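Local coordinates for protein Alpha/beta hydrolase (Enterobacter asburiae, PDB 6KMO) that probably hydrolyses ester bonds as an esterase or lipase of the alpha/beta hydrolase fold, at residues Ala101-His106 with Val134-Thr139. The protein carries 2 engineered substitutions. Numbering follows the deposited sequence.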
ATOM      1  N   ALA A 101     -14.374   7.555 -15.045  1.00  7.71           N
ATOM      2  CA  ALA A 101     -14.812   6.185 -14.827  1.00  7.04           C
ATOM      3  C   ALA A 101     -13.641   5.217 -14.846  1.00  7.40           C
ATOM      4  O   ALA A 101     -12.547   5.506 -15.364  1.00  7.66           O
ATOM      5  CB  ALA A 101     -15.843   5.753 -15.879  1.00  9.63           C
ATOM      6  N   PHE A 102     -13.905   4.033 -14.297  1.00  6.85           N
ATOM      7  CA  PHE A 102     -13.045   2.881 -14.496  1.00  6.12           C
ATOM      8  C   PHE A 102     -13.889   1.689 -14.921  1.00  6.22           C
ATOM      9  O   PHE A 102     -14.968   1.448 -14.369  1.00  6.70           O
ATOM     10  CB  PHE A 102     -12.174   2.525 -13.274  1.00  6.80           C
ATOM     11  CG  PHE A 102     -12.923   2.277 -12.003  1.00  7.65           C
ATOM     12  CD1 PHE A 102     -13.230   0.996 -11.586  1.00  6.65           C
ATOM     13  CD2 PHE A 102     -13.249   3.330 -11.169  1.00  9.12           C
ATOM     14  CE1 PHE A 102     -13.872   0.776 -10.388  1.00  7.28           C
ATOM     15  CE2 PHE A 102     -13.890   3.113  -9.963  1.00  9.20           C
ATOM     16  CZ  PHE A 102     -14.218   1.836  -9.578  1.00  7.61           C
ATOM     17  N   MET A 103     -13.398   0.938 -15.892  1.00  5.33           N
ATOM     18  CA  MET A 103     -13.961  -0.374 -16.176  1.00  5.81           C
ATOM     19  C   MET A 103     -13.631  -1.283 -15.002  1.00  5.86           C
ATOM     20  O   MET A 103     -12.577  -1.143 -14.367  1.00  6.34           O
ATOM     21  CB  MET A 103     -13.366  -0.945 -17.462  1.00  6.02           C
ATOM     22  CG  MET A 103     -13.400   0.018 -18.653  1.00  5.74           C
ATOM     23  SD  MET A 103     -15.071   0.708 -19.148  1.00  1.59           S
ATOM     24  CE  MET A 103     -15.920  -0.871 -19.507  1.00  9.40           C
ATOM     25  N   PHE A 104     -14.547  -2.201 -14.697  1.00  6.17           N
ATOM     26  CA  PHE A 104     -14.339  -3.157 -13.621  1.00  5.93           C
ATOM     27  C   PHE A 104     -14.490  -4.573 -14.150  1.00  6.09           C
ATOM     28  O   PHE A 104     -15.573  -4.954 -14.615  1.00  6.26           O
ATOM     29  CB  PHE A 104     -15.241  -2.948 -12.403  1.00  5.92           C
ATOM     30  CG  PHE A 104     -14.848  -3.857 -11.275  1.00  6.19           C
ATOM     31  CD1 PHE A 104     -13.849  -3.495 -10.393  1.00  6.73           C
ATOM     32  CD2 PHE A 104     -15.380  -5.132 -11.188  1.00  5.85           C
ATOM     33  CE1 PHE A 104     -13.419  -4.366  -9.413  1.00  6.80           C
ATOM     34  CE2 PHE A 104     -14.954  -6.008 -10.230  1.00  6.18           C
ATOM     35  CZ  PHE A 104     -13.970  -5.628  -9.330  1.00  6.00           C
ATOM     36  N   PHE A 105     -13.402  -5.350 -14.062  1.00  4.62           N
ATOM     37  CA  PHE A 105     -13.320  -6.724 -14.533  1.00  5.32           C
ATOM     38  C   PHE A 105     -13.262  -7.626 -13.307  1.00  5.43           C
ATOM     39  O   PHE A 105     -12.287  -7.601 -12.552  1.00  5.59           O
ATOM     40  CB  PHE A 105     -12.093  -6.878 -15.434  1.00  5.49           C
ATOM     41  CG  PHE A 105     -12.047  -5.887 -16.566  1.00  5.47           C
ATOM     42  CD1 PHE A 105     -13.176  -5.610 -17.322  1.00  6.75           C
ATOM     43  CD2 PHE A 105     -10.874  -5.247 -16.884  1.00  6.60           C
ATOM     44  CE1 PHE A 105     -13.131  -4.694 -18.362  1.00  7.56           C
ATOM     45  CE2 PHE A 105     -10.824  -4.337 -17.926  1.00  7.06           C
ATOM     46  CZ  PHE A 105     -11.973  -4.055 -18.664  1.00  6.94           C
ATOM     47  N   HIS A 106     -14.305  -8.421 -13.108  1.00  6.01           N
ATOM     48  CA  HIS A 106     -14.404  -9.255 -11.925  1.00  5.00           C
ATOM     49  C   HIS A 106     -13.495 -10.476 -12.020  1.00  5.92           C
ATOM     50  O   HIS A 106     -13.104 -10.922 -13.097  1.00  6.01           O
ATOM     51  CB  HIS A 106     -15.852  -9.661 -11.664  1.00  5.78           C
ATOM     52  CG  HIS A 106     -16.394 -10.731 -12.566  1.00  5.61           C
ATOM     53  ND1 HIS A 106     -16.141 -12.067 -12.348  1.00  6.23           N
ATOM     54  CD2 HIS A 106     -17.234 -10.676 -13.625  1.00  6.22           C
ATOM     55  CE1 HIS A 106     -16.783 -12.787 -13.247  1.00  6.20           C
ATOM     56  NE2 HIS A 106     -17.450 -11.969 -14.038  1.00  6.72           N
ATOM     57  N   VAL A 134     -17.732   0.769 -14.254  1.00  6.21           N
ATOM     58  CA  VAL A 134     -18.489   0.122 -15.320  1.00  6.72           C
ATOM     59  C   VAL A 134     -18.110  -1.356 -15.314  1.00  6.56           C
ATOM     60  O   VAL A 134     -17.113  -1.770 -15.926  1.00  6.71           O
ATOM     61  CB  VAL A 134     -18.256   0.762 -16.690  1.00  7.02           C
ATOM     62  CG1 VAL A 134     -19.144   0.107 -17.743  1.00  7.01           C
ATOM     63  CG2 VAL A 134     -18.487   2.271 -16.612  1.00  8.39           C
ATOM     64  N   TYR A 135     -18.897  -2.153 -14.602  1.00  6.72           N
ATOM     65  CA  TYR A 135     -18.735  -3.601 -14.574  1.00  5.92           C
ATOM     66  C   TYR A 135     -19.161  -4.184 -15.910  1.00  7.04           C
ATOM     67  O   TYR A 135     -20.212  -3.819 -16.436  1.00  6.96           O
ATOM     68  CB  TYR A 135     -19.603  -4.182 -13.428  1.00  6.72           C
ATOM     69  CG  TYR A 135     -19.850  -5.666 -13.530  1.00  6.78           C
ATOM     70  CD1 TYR A 135     -19.079  -6.565 -12.822  1.00  6.64           C
ATOM     71  CD2 TYR A 135     -20.840  -6.172 -14.357  1.00  7.55           C
ATOM     72  CE1 TYR A 135     -19.268  -7.932 -12.938  1.00  6.93           C
ATOM     73  CE2 TYR A 135     -21.024  -7.535 -14.492  1.00  6.38           C
ATOM     74  CZ  TYR A 135     -20.238  -8.405 -13.783  1.00  7.51           C
ATOM     75  OH  TYR A 135     -20.398  -9.757 -13.934  1.00  8.41           O
ATOM     76  N   VAL A 136     -18.367  -5.103 -16.461  1.00  5.65           N
ATOM     77  CA  VAL A 136     -18.657  -5.770 -17.732  1.00  5.93           C
ATOM     78  C   VAL A 136     -19.063  -7.220 -17.455  1.00  7.30           C
ATOM     79  O   VAL A 136     -18.302  -7.990 -16.861  1.00  7.06           O
ATOM     80  CB  VAL A 136     -17.437  -5.731 -18.668  1.00  7.11           C
ATOM     81  CG1 VAL A 136     -17.742  -6.444 -19.994  1.00  8.89           C
ATOM     82  CG2 VAL A 136     -17.018  -4.306 -18.930  1.00  7.78           C
ATOM     83  N   ASP A 137     -20.248  -7.619 -17.919  1.00  7.79           N
ATOM     84  CA  ASP A 137     -20.741  -8.981 -17.674  1.00  7.07           C
ATOM     85  C   ASP A 137     -20.218  -9.929 -18.757  1.00  8.06           C
ATOM     86  O   ASP A 137     -20.924 -10.358 -19.657  1.00  9.89           O
ATOM     87  CB  ASP A 137     -22.268  -8.996 -17.609  1.00  8.22           C
ATOM     88  CG  ASP A 137     -22.822 -10.161 -16.794  1.00 13.52           C
ATOM     89  OD1 ASP A 137     -22.241 -10.546 -15.744  1.00 11.97           O
ATOM     90  OD2 ASP A 137     -23.895 -10.684 -17.181  1.00 18.32           O
ATOM     91  N   TYR A 138     -18.930 -10.240 -18.673  1.00  7.42           N
ATOM     92  CA  TYR A 138     -18.309 -11.086 -19.692  1.00  8.01           C
ATOM     93  C   TYR A 138     -18.785 -12.534 -19.563  1.00  7.03           C
ATOM     94  O   TYR A 138     -19.231 -12.985 -18.504  1.00  8.04           O
ATOM     95  CB  TYR A 138     -16.784 -10.983 -19.617  1.00  7.41           C
ATOM     96  CG  TYR A 138     -16.097 -11.421 -18.330  1.00  6.25           C
ATOM     97  CD1 TYR A 138     -15.862 -12.753 -18.075  1.00  6.76           C
ATOM     98  CD2 TYR A 138     -15.643 -10.491 -17.402  1.00  6.50           C
ATOM     99  CE1 TYR A 138     -15.180 -13.157 -16.937  1.00  7.19           C
ATOM    100  CE2 TYR A 138     -14.971 -10.878 -16.265  1.00  6.44           C
ATOM    101  CZ  TYR A 138     -14.739 -12.220 -16.035  1.00  6.75           C
ATOM    102  OH  TYR A 138     -14.066 -12.651 -14.920  1.00  5.99           O
ATOM    103  N   THR A 139     -18.695 -13.265 -20.660  1.00  7.04           N
ATOM    104  CA  THR A 139     -19.178 -14.644 -20.668  1.00  6.86           C
ATOM    105  C   THR A 139     -18.244 -15.530 -19.854  1.00  6.93           C
ATOM    106  O   THR A 139     -17.022 -15.491 -20.074  1.00  7.83           O
ATOM    107  CB  THR A 139     -19.250 -15.180 -22.098  1.00  7.81           C
ATOM    108  OG1 THR A 139     -20.067 -14.308 -22.888  1.00 10.06           O
ATOM    109  CG2 THR A 139     -19.843 -16.584 -22.115  1.00  8.49           C
TER
HETATM  110  O   HOH W   1     -16.446  -7.643 -14.862  1.00  6.82           O
HETATM  111  O   HOH W   2     -18.830 -13.356 -15.929  1.00 12.12           O
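The imidazole of H106 lies over the Y138 phenol in an offset stack, ring centroids 4.2 Å apart and planes only 8° from parallel, with H106 NE2 above one face toward the rim. Y138 OH donates to H106 O at 2.7 Å, approaching from above the carbonyl plane, so the tyrosine grips both ring and backbone of one residue. H106 CG sits between its backbone N and carbonyl carbon (chi1 76°), which places the imidazole over the Y138 ring. H106 CD2 also comes within 3.3 Å of Y135 OH; that hydroxyl in turn donates to the anti lone pair of D137 OD1, fixing its direction. One water bonds H106 NE2 and Y138 O. Another bridges the strand ends, accepting from H106 N and donating to F104 O and V136 O. Upstream the parallel ladder is closed by V134 N to F102 O (2.8 Å) and F104 N to V134 O (2.9 Å), then fades into a weak V136 N to F104 O bond. On the M103 face, the bent methionine brings CE to V136 CG2 (3.7 Å) and V134 CG1. H106 opens an HGGGW sequence, which in related esterases contributes to the oxyanion hole. Neighbours in the central alpha/beta-hydrolase sheet, strands 99-105 and 132-136 form a beta-alpha-beta unit whose helix 115-129 packs on F102 and F104; M103 and F105 face helix 148-163, and strand 174-179 continues the sheet beyond strand 99-105.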